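Local coordinates for protein yahD a copper inducible hydrolase (Lactococcus lactis subsp. lactis, PDB 3OG9), which is a copper-inducible protein of the alpha/beta hydrolase fold that binds D-malate and probably acts as a hydrolase on a substrate not yet established, at residues F61-L66 with K71-L76; R49-E54 with T83-D88. All coordinates share one frame; numbering follows the deposited sequence. Where two conformers were deposited one is given.

Interaction 1 (F61-L66 with K71-L76); sequences FKLRGL and KENFDL. With MLT (D-malate), chain C.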
loop_
_atom_site.group_PDB
_atom_site.type_symbol
_atom_site.label_atom_id
_atom_site.label_comp_id
_atom_site.label_asym_id
_atom_site.label_seq_id
_atom_site.Cartn_x
_atom_site.Cartn_y
_atom_site.Cartn_z
ATOM N N PHE A 61 3.452 -11.441 2.297
ATOM C CA PHE A 61 3.057 -12.377 3.375
ATOM C C PHE A 61 2.478 -13.627 2.736
ATOM O O PHE A 61 2.149 -13.630 1.551
ATOM C CB PHE A 61 2.063 -11.716 4.385
ATOM C CG PHE A 61 0.728 -11.411 3.791
ATOM C CD1 PHE A 61 -0.274 -12.387 3.758
ATOM C CD2 PHE A 61 0.491 -10.186 3.190
ATOM C CE1 PHE A 61 -1.508 -12.140 3.164
ATOM C CE2 PHE A 61 -0.764 -9.923 2.580
ATOM C CZ PHE A 61 -1.773 -10.909 2.586
ATOM N N LYS A 62 2.423 -14.707 3.502
ATOM C CA LYS A 62 2.064 -16.022 2.948
ATOM C C LYS A 62 0.563 -16.180 2.752
ATOM O O LYS A 62 -0.237 -15.553 3.463
ATOM C CB LYS A 62 2.556 -17.115 3.893
ATOM C CG LYS A 62 4.062 -17.277 3.881
ATOM C CD LYS A 62 4.530 -18.106 5.083
ATOM C CE LYS A 62 4.633 -19.580 4.751
ATOM N NZ LYS A 62 3.326 -20.273 4.625
ATOM N N LEU A 63 0.197 -17.032 1.792
ATOM C CA LEU A 63 -1.157 -17.501 1.584
ATOM C C LEU A 63 -1.273 -18.865 2.240
ATOM O O LEU A 63 -0.246 -19.450 2.638
ATOM C CB LEU A 63 -1.462 -17.656 0.085
ATOM C CG LEU A 63 -1.488 -16.302 -0.669
ATOM C CD1 LEU A 63 -1.729 -16.507 -2.154
ATOM C CD2 LEU A 63 -2.527 -15.319 -0.060
ATOM N N ARG A 64 -2.501 -19.382 2.304
ATOM C CA ARG A 64 -2.772 -20.658 2.991
ATOM C C ARG A 64 -2.740 -21.992 2.176
ATOM O O ARG A 64 -3.009 -23.039 2.739
ATOM C CB ARG A 64 -3.985 -20.543 3.958
ATOM C CG ARG A 64 -3.778 -19.572 5.132
ATOM C CD ARG A 64 -4.788 -19.920 6.246
ATOM N NE ARG A 64 -4.957 -18.836 7.233
ATOM C CZ ARG A 64 -4.167 -18.647 8.279
ATOM N NH1 ARG A 64 -3.117 -19.446 8.482
ATOM N NH2 ARG A 64 -4.429 -17.635 9.132
ATOM N N GLY A 65 -2.437 -22.064 0.876
ATOM C CA GLY A 65 -3.297 -22.175 -0.294
ATOM C C GLY A 65 -4.674 -22.788 -0.347
ATOM O O GLY A 65 -4.922 -24.005 -0.647
ATOM N N LEU A 66 -5.574 -21.855 -0.123
ATOM C CA LEU A 66 -6.981 -21.977 -0.251
ATOM C C LEU A 66 -7.294 -20.881 -1.292
ATOM O O LEU A 66 -8.029 -19.933 -1.015
ATOM C CB LEU A 66 -7.617 -21.683 1.120
ATOM C CG LEU A 66 -7.198 -22.664 2.225
ATOM C CD1 LEU A 66 -7.906 -22.317 3.528
ATOM C CD2 LEU A 66 -7.551 -24.083 1.762
ATOM N N LYS A 71 -10.424 -13.906 2.365
ATOM C CA LYS A 71 -9.746 -13.698 3.667
ATOM C C LYS A 71 -9.218 -14.979 4.311
ATOM O O LYS A 71 -8.210 -14.938 4.995
ATOM C CB LYS A 71 -10.624 -12.902 4.671
ATOM C CG LYS A 71 -10.638 -11.383 4.382
ATOM C CD LYS A 71 -11.189 -10.581 5.531
ATOM C CE LYS A 71 -12.669 -10.393 5.429
ATOM N NZ LYS A 71 -13.176 -10.130 6.780
ATOM N N GLU A 72 -9.902 -16.105 4.092
ATOM C CA GLU A 72 -9.446 -17.393 4.617
ATOM C C GLU A 72 -8.092 -17.831 4.045
ATOM O O GLU A 72 -7.420 -18.665 4.654
ATOM C CB GLU A 72 -10.483 -18.526 4.392
ATOM C CG GLU A 72 -11.823 -18.316 5.148
ATOM C CD GLU A 72 -12.794 -17.367 4.414
ATOM O OE1 GLU A 72 -12.469 -16.912 3.286
ATOM O OE2 GLU A 72 -13.896 -17.073 4.967
ATOM N N ASN A 73 -7.703 -17.297 2.893
ATOM C CA ASN A 73 -6.390 -17.634 2.327
ATOM C C ASN A 73 -5.223 -16.798 2.851
ATOM O O ASN A 73 -4.082 -17.071 2.513
ATOM C CB ASN A 73 -6.415 -17.552 0.785
ATOM C CG ASN A 73 -5.341 -18.422 0.138
ATOM O OD1 ASN A 73 -4.835 -19.362 0.746
ATOM N ND2 ASN A 73 -4.986 -18.106 -1.095
ATOM N N PHE A 74 -5.494 -15.783 3.675
ATOM C CA PHE A 74 -4.412 -14.897 4.140
ATOM C C PHE A 74 -3.873 -15.437 5.456
ATOM O O PHE A 74 -4.624 -15.577 6.440
ATOM C CB PHE A 74 -4.911 -13.454 4.281
ATOM C CG PHE A 74 -5.566 -12.896 3.034
ATOM C CD1 PHE A 74 -5.073 -13.201 1.766
ATOM C CD2 PHE A 74 -6.619 -11.972 3.139
ATOM C CE1 PHE A 74 -5.678 -12.657 0.607
ATOM C CE2 PHE A 74 -7.227 -11.429 1.993
ATOM C CZ PHE A 74 -6.764 -11.772 0.723
ATOM N N ASP A 75 -2.585 -15.760 5.475
ATOM C CA ASP A 75 -1.922 -16.213 6.711
ATOM C C ASP A 75 -1.634 -15.020 7.656
ATOM O O ASP A 75 -0.664 -14.252 7.491
ATOM C CB ASP A 75 -0.678 -17.025 6.362
ATOM C CG ASP A 75 0.062 -17.547 7.582
ATOM O OD1 ASP A 75 -0.197 -17.054 8.700
ATOM O OD2 ASP A 75 0.929 -18.437 7.400
ATOM N N LEU A 76 -2.511 -14.856 8.637
ATOM C CA LEU A 76 -2.456 -13.710 9.526
ATOM C C LEU A 76 -1.246 -13.711 10.447
ATOM O O LEU A 76 -0.755 -12.633 10.812
ATOM C CB LEU A 76 -3.763 -13.572 10.316
ATOM C CG LEU A 76 -5.023 -13.450 9.442
ATOM C CD1 LEU A 76 -6.256 -13.291 10.314
ATOM C CD2 LEU A 76 -4.930 -12.332 8.385
HETATM C C1 MLT C . -3.149 -10.355 -1.301
HETATM O O1 MLT C . -2.498 -11.415 -1.096
HETATM O O2 MLT C . -2.769 -9.268 -0.803
HETATM C C2 MLT C . -4.414 -10.388 -2.131
HETATM O O3 MLT C . -4.743 -11.704 -2.538
HETATM C C3 MLT C . -4.320 -9.455 -3.340
HETATM C C4 MLT C . -3.302 -9.898 -4.364
HETATM O O4 MLT C . -3.581 -9.704 -5.567
HETATM O O5 MLT C . -2.194 -10.426 -4.082
HETATM O O HOH W 1 0.300 -20.424 5.610
HETATM O O HOH W 2 -1.034 -18.964 10.346
#
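With its CG turned between the backbone N and the carbonyl carbon (chi1 67°), Phe61 swings its ring toward Phe74, whose own CG stands anti to its carbonyl carbon (chi1 -54°). The two form an offset edge-to-face pair in the D-malate pocket of this alpha/beta hydrolase, the edge of Phe61 directed at the face of Phe74, with ring centroids 5.9 Å apart and planes nearly perpendicular; Phe61 CE1 comes nearest to Phe74 CB. Phe74 in turn presents its edge to the ligand, CE1 lying 3.4 Å from malate O3, and Leu63 CD2 packs against that ring's edge as well. Thr25, Arg59, Asn111 and Asn114 hold the malate by hydrogen bonds, while the two rings form an apolar part of the pocket wall.

Alongside this pair, the backbones meet in a single beta bridge between Leu63 and Phe74, where Asp75 N donates to Lys62 O at 3.1 Å. Next to it, Asn73 uses its side-chain oxygen to fasten the turn at Arg64-Leu66: OD1 accepts from Arg64 N at 2.8 Å and from Leu66 N at 2.7 Å, the second bond almost straight (173°), the donors coming from opposite faces of the amide. Asp75 N-caps helix 76-97 through OD1 to Ser78 N. The Arg64 guanidinium lays one face over Asp75 CA, and a water that accepts from Arg64 NH1 donates to Asp75 OD1 at 2.7 Å.

Interaction 2 (R49-E54 with T83-D88); sequences RGRINE and TDWLTD
One face of the Trp85 indole is covered by the Arg51 side chain, and the guanidinium lies flat on it, the two planes only 4° apart. Arg51 CZ sits over the five-membered ring, 3.7 Å from its centroid and 17° off the normal, a cation-pi stack. The aliphatic part continues across the same face: Arg51 CD stands 3.6 Å from the centroid of the six-membered ring in a CH-pi contact, and Arg51 CG lies 3.6 Å from Trp85 CH2 at the far end of the indole. At the edge, near the ring plane, Arg49 O approaches Trp85 CH2 at 4.0 Å.

The indole projects from helix 76-97 toward the loop that follows strand 45-48, so the contact joins a helix of the alpha/beta hydrolase fold to a connection leaving its central sheet. Trp85 also touches Ile48 on that strand, and Leu86 beside it in sequence packs on Ile48 and on Val115 and Met119 of helix 111-121.

A bend at chi3 (-57°) lets the Arg51 chain follow the indole instead of standing off it. Arg51 NE forms a salt bridge with Glu82 OE1, about one turn before Trp85 on helix 76-97; this would help to fix the rotation of the guanidinium while its flat face stays on the ring. NH1 ends above the pyrrole portion, 3.5 Å from Trp85 CD1.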
loop_
_atom_site.group_PDB
_atom_site.type_symbol
_atom_site.label_atom_id
_atom_site.label_comp_id
_atom_site.label_asym_id
_atom_site.label_seq_id
_atom_site.Cartn_x
_atom_site.Cartn_y
_atom_site.Cartn_z
ATOM N N ARG A 49 11.216 -4.738 -1.502
ATOM C CA ARG A 49 10.660 -6.015 -1.957
ATOM C C ARG A 49 10.117 -6.829 -0.780
ATOM O O ARG A 49 10.712 -6.852 0.281
ATOM C CB ARG A 49 11.724 -6.856 -2.693
ATOM C CG ARG A 49 11.139 -8.056 -3.500
ATOM C CD ARG A 49 12.215 -9.072 -3.825
ATOM N NE ARG A 49 13.206 -8.514 -4.739
ATOM C CZ ARG A 49 14.225 -9.188 -5.264
ATOM N NH1 ARG A 49 14.406 -10.475 -4.978
ATOM N NH2 ARG A 49 15.063 -8.574 -6.089
ATOM N N GLY A 50 9.001 -7.509 -0.989
ATOM C CA GLY A 50 8.469 -8.442 -0.005
ATOM C C GLY A 50 9.453 -9.593 0.189
ATOM O O GLY A 50 10.220 -9.940 -0.717
ATOM N N ARG A 51 9.427 -10.192 1.373
ATOM C CA ARG A 51 10.385 -11.244 1.737
ATOM C C ARG A 51 9.910 -12.656 1.369
ATOM O O ARG A 51 10.701 -13.593 1.423
ATOM C CB ARG A 51 10.634 -11.203 3.233
ATOM C CG ARG A 51 11.458 -10.028 3.676
ATOM C CD ARG A 51 12.149 -10.349 5.007
ATOM N NE ARG A 51 11.209 -10.720 6.062
ATOM C CZ ARG A 51 11.595 -11.016 7.297
ATOM N NH1 ARG A 51 12.884 -10.952 7.600
ATOM N NH2 ARG A 51 10.718 -11.372 8.214
ATOM N N ILE A 52 8.632 -12.802 1.018
ATOM C CA ILE A 52 8.027 -14.091 0.633
ATOM C C ILE A 52 8.227 -14.409 -0.857
ATOM O O ILE A 52 7.925 -13.584 -1.720
ATOM C CB ILE A 52 6.521 -14.125 1.026
ATOM C CG1 ILE A 52 6.324 -13.790 2.529
ATOM C CG2 ILE A 52 5.851 -15.456 0.663
ATOM C CD1 ILE A 52 7.156 -14.622 3.504
ATOM N N ASN A 53 8.662 -15.639 -1.148
ATOM C CA ASN A 53 9.023 -16.029 -2.511
ATOM C C ASN A 53 8.570 -17.449 -2.933
ATOM O O ASN A 53 9.151 -18.042 -3.847
ATOM C CB ASN A 53 10.539 -15.869 -2.665
ATOM C CG ASN A 53 11.002 -15.897 -4.101
ATOM O OD1 ASN A 53 10.344 -15.372 -5.013
ATOM N ND2 ASN A 53 12.173 -16.493 -4.311
ATOM N N GLU A 54 7.517 -17.967 -2.295
ATOM C CA GLU A 54 7.046 -19.333 -2.536
ATOM C C GLU A 54 6.811 -19.520 -4.021
ATOM O O GLU A 54 6.048 -18.764 -4.648
ATOM C CB GLU A 54 5.818 -19.661 -1.676
ATOM C CG GLU A 54 6.056 -19.261 -0.222
ATOM C CD GLU A 54 5.177 -19.955 0.789
ATOM O OE1 GLU A 54 5.749 -20.431 1.787
ATOM O OE2 GLU A 54 3.939 -20.011 0.611
ATOM N N THR A 83 4.738 -7.623 8.634
ATOM C CA THR A 83 4.488 -6.192 8.869
ATOM C C THR A 83 5.333 -5.611 10.027
ATOM O O THR A 83 5.709 -4.442 9.981
ATOM C CB THR A 83 3.021 -5.825 8.998
ATOM O OG1 THR A 83 2.408 -6.564 10.056
ATOM C CG2 THR A 83 2.277 -6.080 7.645
ATOM N N ASP A 84 5.662 -6.428 11.025
ATOM C CA ASP A 84 6.639 -6.001 12.062
ATOM C C ASP A 84 7.988 -5.787 11.412
ATOM O O ASP A 84 8.676 -4.776 11.666
ATOM C CB ASP A 84 6.772 -7.021 13.179
ATOM C CG ASP A 84 5.615 -6.973 14.167
ATOM O OD1 ASP A 84 4.745 -6.086 14.080
ATOM O OD2 ASP A 84 5.575 -7.862 15.017
ATOM N N TRP A 85 8.366 -6.724 10.547
ATOM C CA TRP A 85 9.633 -6.629 9.837
ATOM C C TRP A 85 9.672 -5.390 8.943
ATOM O O TRP A 85 10.635 -4.614 8.985
ATOM C CB TRP A 85 9.908 -7.881 8.986
ATOM C CG TRP A 85 11.121 -7.618 8.110
ATOM C CD1 TRP A 85 12.425 -7.640 8.491
ATOM C CD2 TRP A 85 11.103 -7.207 6.744
ATOM N NE1 TRP A 85 13.240 -7.315 7.418
ATOM C CE2 TRP A 85 12.443 -7.037 6.339
ATOM C CE3 TRP A 85 10.081 -7.005 5.807
ATOM C CZ2 TRP A 85 12.785 -6.666 5.048
ATOM C CZ3 TRP A 85 10.425 -6.639 4.525
ATOM C CH2 TRP A 85 11.772 -6.462 4.161
ATOM N N LEU A 86 8.599 -5.186 8.167
ATOM C CA LEU A 86 8.563 -4.075 7.235
ATOM C C LEU A 86 8.561 -2.711 7.946
ATOM O O LEU A 86 9.230 -1.812 7.517
ATOM C CB LEU A 86 7.361 -4.192 6.278
ATOM C CG LEU A 86 7.244 -3.160 5.137
ATOM C CD1 LEU A 86 8.480 -3.105 4.276
ATOM C CD2 LEU A 86 6.011 -3.487 4.285
ATOM N N THR A 87 7.797 -2.576 9.024
ATOM C CA THR A 87 7.814 -1.307 9.765
ATOM C C THR A 87 9.238 -0.997 10.271
ATOM O O THR A 87 9.710 0.130 10.153
ATOM C CB THR A 87 6.717 -1.223 10.882
ATOM O OG1 THR A 87 6.842 0.022 11.593
ATOM C CG2 THR A 87 6.835 -2.352 11.853
ATOM N N ASP A 88 9.942 -2.016 10.760
ATOM C CA ASP A 88 11.287 -1.830 11.314
ATOM C C ASP A 88 12.241 -1.513 10.166
ATOM O O ASP A 88 13.118 -0.669 10.289
ATOM C CB ASP A 88 11.760 -3.057 12.104
ATOM C CG ASP A 88 11.064 -3.187 13.460
ATOM O OD1 ASP A 88 10.426 -2.214 13.926
ATOM O OD2 ASP A 88 11.121 -4.295 14.037
#

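From the N terminus, the chain leaves strand 45-48 and passes through 49-54, continues into 61-66, turns back through 71-76 and enters helix 76-97, which carries 83-88. Interaction 1 closes a short loop with four residues between its segments; interaction 2 closes a longer one of 28 residues around it, so the first is nested inside the second. Interaction 2 ties the start of the connection to the helix, whereas interaction 1 folds the later part of the connection, including two residues that line the malate pocket, just ahead of that helix. Their centres are 15 Å apart, yet they touch: Phe61 CA lies 3.7 Å from Ile52 CG1, and Lys62 CE lies 3.3 Å from Glu54 OE1.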